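Side-chain contacts in putative sulfatase yidJ (Bacteroides fragilis, PDB 2QZU), which probably hydrolyses sulfate esters as a metal-dependent arylsulfatase of the alkaline phosphatase-like superfamily: residues E236-P239 and D240-E244; E288-G291 and R292-A296; L354-A357 and F358-Y362. All coordinates share one frame; numbering follows the deposited sequence.

Contact 1. Residues E236-P239 and D240-E244; sequences ELVP and DRYKE
Lys243 reaches back to Glu236, its ammonium NZ donating to the backbone O of Glu236 at 2.9 Å, in the carbonyl plane and on a lone pair. The lysine gets there fully stretched: beyond CG every torsion is near 180°, and CE slides past Val238 CG1 at 3.5 Å. Water 1 accepts from Lys243 NZ and lies where it can donate to Val238 O, though it has other acceptors in reach, and so probably relays the ammonium to a second loop carbonyl.

A chi1 of 54° sets Val238 CG1 between the backbone N and the carbonyl carbon, facing Lys243, and leaves CG2 to meet Tyr242 CD2 at 3.9 Å. The proline and tyrosine side chains run alongside each other, with Pro239 CB 3.8 Å from Tyr242 CD2 and Pro239 CD at the ring's edge, in its plane. Arg241 CG lies over the centre of one ring face, and its NH1 comes to 3.6 Å from Pro239 CB; the guanidinium is held by a salt bridge to Glu202. Asp240 OD2 forms a salt bridge with Lys373 NZ of the second subunit. Pro239 is the N-cap residue of helix 240-244, its O accepting from Tyr242 N at 3.1 Å in the first turn.

Contact 2. Residues E288-G291 and R292-A296; sequences ENVG and RIIEA
Asn289 and Arg292 are joined by the one side-chain-to-side-chain hydrogen bond between 288-291 and 292-296. The two side chains run alongside each other and point the same way, and Arg292 NH1 donates to Asn289 OD1 at 3.0 Å with an N-H...O angle of 160°. The amide oxygen lies at the edge of the guanidinium and in its plane, while the amide itself is turned 62° against that plane. Arg292 CD lies 3.3 Å from Asn289 OD1, and the bend at chi3 (58°) swings the guanidinium round so that NH1 faces the same oxygen. The same NH1 also donates to Glu202 O and NH2 to Ser206 OG, so three acceptors fix the rotation of the guanidinium.

The backbone bonds are those of a regular alpha-helix, each from residue i+4 to residue i. Arg292 N bonds to Glu288 O, Ile293 N to Asn289 O at 3.2 Å, Ile294 N to Val290 O at 3.0 Å, and Glu295 N to Gly291 O.

Apolar contact is lighter. Val290 CG1 and Ile294 CG1, one turn apart, approach to 4.2 Å, and Ile294 CG1 also rests 3.3 Å from Val290 O. Ile293 CG1 stands beside its own backbone N, which brings it 3.5 Å from Asn289 O.

These residues belong to the long helix 267-299, which is packed on more than one side. Arg292, Asn289 and Ile293 touch helix 200-213; Asn289 and Ile293 also meet strand 222-228, whereas Val290 and Ile294 lie on Phe310 and Val308 of strand 306-311. The helix thus rests on the central mixed sheet, with helix 200-213 as its neighbour.

Contact 3. Residues L354-A357 and F358-Y362; sequences LMIA and FADLY
Asp360 and Ala357 hold each other through two hydrogen bonds that run in opposite directions. The amide N of Ala357 donates to Asp360 OD2 at 2.9 Å, meeting the carboxylate from above its plane, 39° out of it. In return Asp360 N donates to Ala357 O, also at 2.9 Å and with an N-H...O angle of 153°; this donor too lies above the carbonyl plane. With CG beside the backbone N (chi1 -61°), the aspartate carboxylate is turned back toward the backbone N of Ala357, and OD2 also comes within 3.3 Å of Ala357 CB.

The apolar half of the contact is made by Ile356 and Leu361. Their side chains cross at about a right angle, Ile356 CD1 meeting Leu361 CD2 at 4.1 Å. Ile356 reaches that far because CG1 is anti to the backbone N and CD1 continues in an extended line. Its CG1 also passes Asp360 CB at 4.2 Å.

A second shell fixes the carboxylate. Asp360 OD2 accepts from Gln399 NE2 as well as from Ala357 N, and OD1 accepts from the backbone N of Phe382, so both oxygens of this buried acid have amide donors, which would favour its ionised form. Gln399 NE2 also donates to Met355 O, bridging the aspartate to the loop just before it. Backbone hydrogen bonds of Ile356 and Phe358 with Ile70 hold the loop in place. Residues 358-360 form a 3-10 turn leading into helix 361-368.

Farther out, Phe358 packs on Ala79 and Leu83 of helix 76-85 and on Met34 of strand 29-35. Leu361 meets Leu83 and Phe32, and with Ile356 it touches Met338 of strand 338-341. The loop after strand 349-352 is thereby pressed against the central sheet and helix 76-85.

Following the chain from the N terminus, contact 1 comes first, closing the end of the loop after strand 222-228 onto helix 240-244. Contact 2 lies entirely within helix 267-299 and closes no loop, and contact 3 shuts the short link between strand 349-352 and helix 361-368. All three are in series; none nests in or crosses another. Contacts 1 and 2 touch, through a probable hydrogen bond of 2.6 Å between Tyr242 OH and Glu288 OE2, which ties the short helix to the long one. Contact 3 stands apart, its nearest atoms about 13 Å from contact 2 and about 21 Å from contact 1, although contacts 2 and 3 both pack on the central mixed sheet.

Contact 1. Residues E236-P239 and D240-E244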
# COMPACT_ATOMS: atom_id res chain seq x y z
N GLU A 236 -6.36 -1.98 -5.34
CA GLU A 236 -5.61 -2.96 -6.12
C GLU A 236 -5.75 -4.38 -5.59
O GLU A 236 -5.37 -5.34 -6.26
CB GLU A 236 -4.12 -2.59 -6.15
CG GLU A 236 -3.32 -3.07 -4.93
CD GLU A 236 -3.44 -2.17 -3.71
OE1 GLU A 236 -4.36 -1.32 -3.67
OE2 GLU A 236 -2.61 -2.31 -2.79
N LEU A 237 -6.31 -4.50 -4.39
CA LEU A 237 -6.47 -5.81 -3.76
C LEU A 237 -7.76 -6.49 -4.22
O LEU A 237 -8.72 -6.64 -3.45
CB LEU A 237 -6.43 -5.64 -2.25
CG LEU A 237 -5.18 -4.93 -1.71
CD1 LEU A 237 -5.34 -4.69 -0.23
CD2 LEU A 237 -3.93 -5.76 -2.00
N VAL A 238 -7.76 -6.88 -5.48
CA VAL A 238 -8.89 -7.54 -6.13
C VAL A 238 -8.31 -8.58 -7.09
O VAL A 238 -7.25 -8.35 -7.69
CB VAL A 238 -9.75 -6.51 -6.90
CG1 VAL A 238 -8.89 -5.70 -7.86
CG2 VAL A 238 -10.88 -7.21 -7.64
N PRO A 239 -8.96 -9.74 -7.23
CA PRO A 239 -8.44 -10.77 -8.13
C PRO A 239 -8.16 -10.28 -9.55
O PRO A 239 -8.90 -9.45 -10.09
CB PRO A 239 -9.53 -11.84 -8.09
CG PRO A 239 -9.99 -11.75 -6.65
CD PRO A 239 -10.12 -10.25 -6.47
N ASP A 240 -7.10 -10.81 -10.13
CA ASP A 240 -6.67 -10.43 -11.47
C ASP A 240 -7.72 -10.56 -12.56
O ASP A 240 -7.74 -9.75 -13.49
CB ASP A 240 -5.44 -11.25 -11.87
CG ASP A 240 -4.26 -11.01 -10.95
OD1 ASP A 240 -3.98 -9.83 -10.66
OD2 ASP A 240 -3.61 -12.00 -10.54
N ARG A 241 -8.59 -11.56 -12.45
CA ARG A 241 -9.62 -11.73 -13.48
C ARG A 241 -10.55 -10.52 -13.59
O ARG A 241 -11.05 -10.23 -14.67
CB ARG A 241 -10.42 -13.02 -13.23
CG ARG A 241 -11.11 -13.14 -11.88
CD ARG A 241 -11.83 -14.48 -11.79
NE ARG A 241 -12.61 -14.64 -10.57
CZ ARG A 241 -12.10 -14.88 -9.36
NH1 ARG A 241 -10.79 -14.97 -9.20
NH2 ARG A 241 -12.90 -15.02 -8.32
N TYR A 242 -10.76 -9.82 -12.49
CA TYR A 242 -11.62 -8.64 -12.54
C TYR A 242 -10.86 -7.45 -13.12
O TYR A 242 -11.44 -6.58 -13.77
CB TYR A 242 -12.16 -8.32 -11.14
CG TYR A 242 -12.98 -9.46 -10.59
CD1 TYR A 242 -14.14 -9.88 -11.25
CD2 TYR A 242 -12.59 -10.15 -9.45
CE1 TYR A 242 -14.88 -10.96 -10.78
CE2 TYR A 242 -13.32 -11.22 -8.97
CZ TYR A 242 -14.47 -11.62 -9.64
OH TYR A 242 -15.20 -12.68 -9.16
N LYS A 243 -9.54 -7.41 -12.90
CA LYS A 243 -8.72 -6.33 -13.44
C LYS A 243 -8.62 -6.47 -14.96
O LYS A 243 -8.63 -5.47 -15.68
CB LYS A 243 -7.32 -6.35 -12.82
CG LYS A 243 -7.27 -6.04 -11.33
CD LYS A 243 -5.82 -5.97 -10.84
CE LYS A 243 -5.72 -5.67 -9.36
NZ LYS A 243 -4.30 -5.57 -8.90
N GLU A 244 -8.52 -7.71 -15.43
CA GLU A 244 -8.40 -7.99 -16.86
C GLU A 244 -9.55 -7.38 -17.67
O GLU A 244 -9.38 -7.01 -18.82
CB GLU A 244 -8.39 -9.50 -17.12
CG GLU A 244 -7.06 -10.05 -17.63
CD GLU A 244 -6.22 -10.66 -16.53
OE1 GLU A 244 -6.66 -11.67 -15.94
OE2 GLU A 244 -5.11 -10.15 -16.27
O HOH W 1 -4.45 -8.28 -7.33

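Contact 2. Residues E288-G291 and R292-A296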
# COMPACT_ATOMS: atom_id res chain seq x y z
N GLU A 288 -20.31 -9.85 -9.00
CA GLU A 288 -20.36 -11.29 -9.22
C GLU A 288 -20.74 -12.04 -7.95
O GLU A 288 -21.50 -13.01 -7.99
CB GLU A 288 -19.02 -11.80 -9.75
CG GLU A 288 -18.97 -13.31 -9.96
CD GLU A 288 -17.81 -13.75 -10.82
OE1 GLU A 288 -17.82 -13.45 -12.03
OE2 GLU A 288 -16.88 -14.39 -10.30
N ASN A 289 -20.22 -11.59 -6.81
CA ASN A 289 -20.54 -12.26 -5.56
C ASN A 289 -21.96 -11.95 -5.09
O ASN A 289 -22.59 -12.77 -4.42
CB ASN A 289 -19.48 -11.92 -4.51
CG ASN A 289 -18.20 -12.68 -4.75
OD1 ASN A 289 -18.17 -13.90 -4.63
ND2 ASN A 289 -17.14 -11.97 -5.13
N VAL A 290 -22.48 -10.78 -5.46
CA VAL A 290 -23.86 -10.45 -5.12
C VAL A 290 -24.71 -11.42 -5.94
O VAL A 290 -25.73 -11.93 -5.47
CB VAL A 290 -24.21 -8.99 -5.52
CG1 VAL A 290 -25.72 -8.79 -5.45
CG2 VAL A 290 -23.51 -8.02 -4.58
N GLY A 291 -24.27 -11.68 -7.17
CA GLY A 291 -24.99 -12.60 -8.04
C GLY A 291 -25.08 -13.99 -7.43
O GLY A 291 -26.09 -14.68 -7.57
N ARG A 292 -24.01 -14.41 -6.76
CA ARG A 292 -23.98 -15.72 -6.12
C ARG A 292 -25.03 -15.80 -5.01
O ARG A 292 -25.71 -16.81 -4.84
CB ARG A 292 -22.60 -15.99 -5.53
CG ARG A 292 -21.48 -16.10 -6.55
CD ARG A 292 -20.15 -16.28 -5.83
NE ARG A 292 -20.15 -17.46 -4.98
CZ ARG A 292 -19.32 -17.65 -3.95
NH1 ARG A 292 -18.43 -16.72 -3.64
NH2 ARG A 292 -19.38 -18.77 -3.24
N ILE A 293 -25.16 -14.72 -4.23
CA ILE A 293 -26.13 -14.68 -3.14
C ILE A 293 -27.56 -14.72 -3.68
O ILE A 293 -28.41 -15.46 -3.17
CB ILE A 293 -25.94 -13.41 -2.28
CG1 ILE A 293 -24.55 -13.43 -1.64
CG2 ILE A 293 -27.02 -13.33 -1.20
CD1 ILE A 293 -24.17 -12.13 -0.93
N ILE A 294 -27.82 -13.94 -4.73
CA ILE A 294 -29.15 -13.91 -5.33
C ILE A 294 -29.51 -15.30 -5.85
O ILE A 294 -30.63 -15.77 -5.66
CB ILE A 294 -29.21 -12.91 -6.50
CG1 ILE A 294 -28.93 -11.49 -5.99
CG2 ILE A 294 -30.58 -12.97 -7.17
CD1 ILE A 294 -29.82 -11.05 -4.86
N GLU A 295 -28.54 -15.96 -6.48
CA GLU A 295 -28.77 -17.29 -7.02
C GLU A 295 -29.13 -18.28 -5.92
O GLU A 295 -29.97 -19.16 -6.12
CB GLU A 295 -27.53 -17.79 -7.77
CG GLU A 295 -27.72 -19.13 -8.46
CD GLU A 295 -26.49 -19.58 -9.23
OE1 GLU A 295 -26.04 -18.83 -10.12
OE2 GLU A 295 -25.98 -20.68 -8.94
N ALA A 296 -28.50 -18.13 -4.76
CA ALA A 296 -28.79 -19.01 -3.63
C ALA A 296 -30.22 -18.79 -3.17
O ALA A 296 -30.94 -19.74 -2.84
CB ALA A 296 -27.82 -18.74 -2.48

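Contact 3. Residues L354-A357 and F358-Y362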
# COMPACT_ATOMS: atom_id res chain seq x y z
N LEU A 354 -37.12 8.99 -5.97
CA LEU A 354 -37.24 9.20 -4.52
C LEU A 354 -35.87 9.41 -3.87
O LEU A 354 -34.98 8.57 -4.01
CB LEU A 354 -37.91 7.98 -3.87
CG LEU A 354 -38.13 8.11 -2.36
CD1 LEU A 354 -39.22 9.14 -2.09
CD2 LEU A 354 -38.52 6.75 -1.79
N MSE A 355 -35.70 10.51 -3.14
CA MSE A 355 -34.42 10.78 -2.50
C MSE A 355 -34.29 10.07 -1.16
O MSE A 355 -34.11 10.70 -0.11
CB MSE A 355 -34.22 12.29 -2.29
CG MSE A 355 -32.76 12.67 -2.11
SE MSE A 355 -32.50 14.42 -1.36
CE MSE A 355 -33.40 15.46 -2.74
N ILE A 356 -34.38 8.74 -1.20
CA ILE A 356 -34.26 7.94 0.01
C ILE A 356 -32.82 7.98 0.50
O ILE A 356 -31.88 8.05 -0.30
CB ILE A 356 -34.70 6.47 -0.27
CG1 ILE A 356 -34.54 5.62 0.99
CG2 ILE A 356 -33.89 5.88 -1.42
CD1 ILE A 356 -35.20 4.25 0.87
N ALA A 357 -32.63 7.95 1.81
CA ALA A 357 -31.29 7.98 2.38
C ALA A 357 -30.96 6.67 3.06
O ALA A 357 -31.84 5.94 3.51
CB ALA A 357 -31.17 9.13 3.38
N PHE A 358 -29.66 6.39 3.14
CA PHE A 358 -29.15 5.18 3.77
C PHE A 358 -29.81 5.00 5.15
O PHE A 358 -30.23 3.90 5.50
CB PHE A 358 -27.63 5.31 3.91
CG PHE A 358 -26.93 4.08 4.42
CD1 PHE A 358 -26.95 2.89 3.70
CD2 PHE A 358 -26.18 4.14 5.60
CE1 PHE A 358 -26.22 1.78 4.13
CE2 PHE A 358 -25.45 3.04 6.04
CZ PHE A 358 -25.47 1.85 5.30
N ALA A 359 -29.91 6.09 5.91
CA ALA A 359 -30.47 6.05 7.26
C ALA A 359 -31.98 5.89 7.36
O ALA A 359 -32.51 5.65 8.44
CB ALA A 359 -30.03 7.29 8.03
N ASP A 360 -32.69 6.02 6.24
CA ASP A 360 -34.14 5.88 6.26
C ASP A 360 -34.56 4.41 6.21
O ASP A 360 -35.74 4.10 6.40
CB ASP A 360 -34.78 6.61 5.07
CG ASP A 360 -34.50 8.09 5.08
OD1 ASP A 360 -34.42 8.67 6.19
OD2 ASP A 360 -34.39 8.69 3.99
N LEU A 361 -33.61 3.52 5.96
CA LEU A 361 -33.94 2.10 5.85
C LEU A 361 -34.51 1.44 7.11
O LEU A 361 -35.28 0.49 7.01
CB LEU A 361 -32.73 1.32 5.33
CG LEU A 361 -32.41 1.64 3.86
CD1 LEU A 361 -31.11 0.97 3.45
CD2 LEU A 361 -33.55 1.18 2.97
N TYR A 362 -34.15 1.95 8.29
CA TYR A 362 -34.66 1.40 9.55
C TYR A 362 -36.20 1.48 9.57
O TYR A 362 -36.88 0.46 9.53
CB TYR A 362 -34.04 2.16 10.74
CG TYR A 362 -34.33 1.65 12.14
CD1 TYR A 362 -35.63 1.28 12.53
CD2 TYR A 362 -33.34 1.67 13.12
CE1 TYR A 362 -35.91 0.94 13.86
CE2 TYR A 362 -33.61 1.34 14.44
CZ TYR A 362 -34.90 0.98 14.81
OH TYR A 362 -35.16 0.66 16.12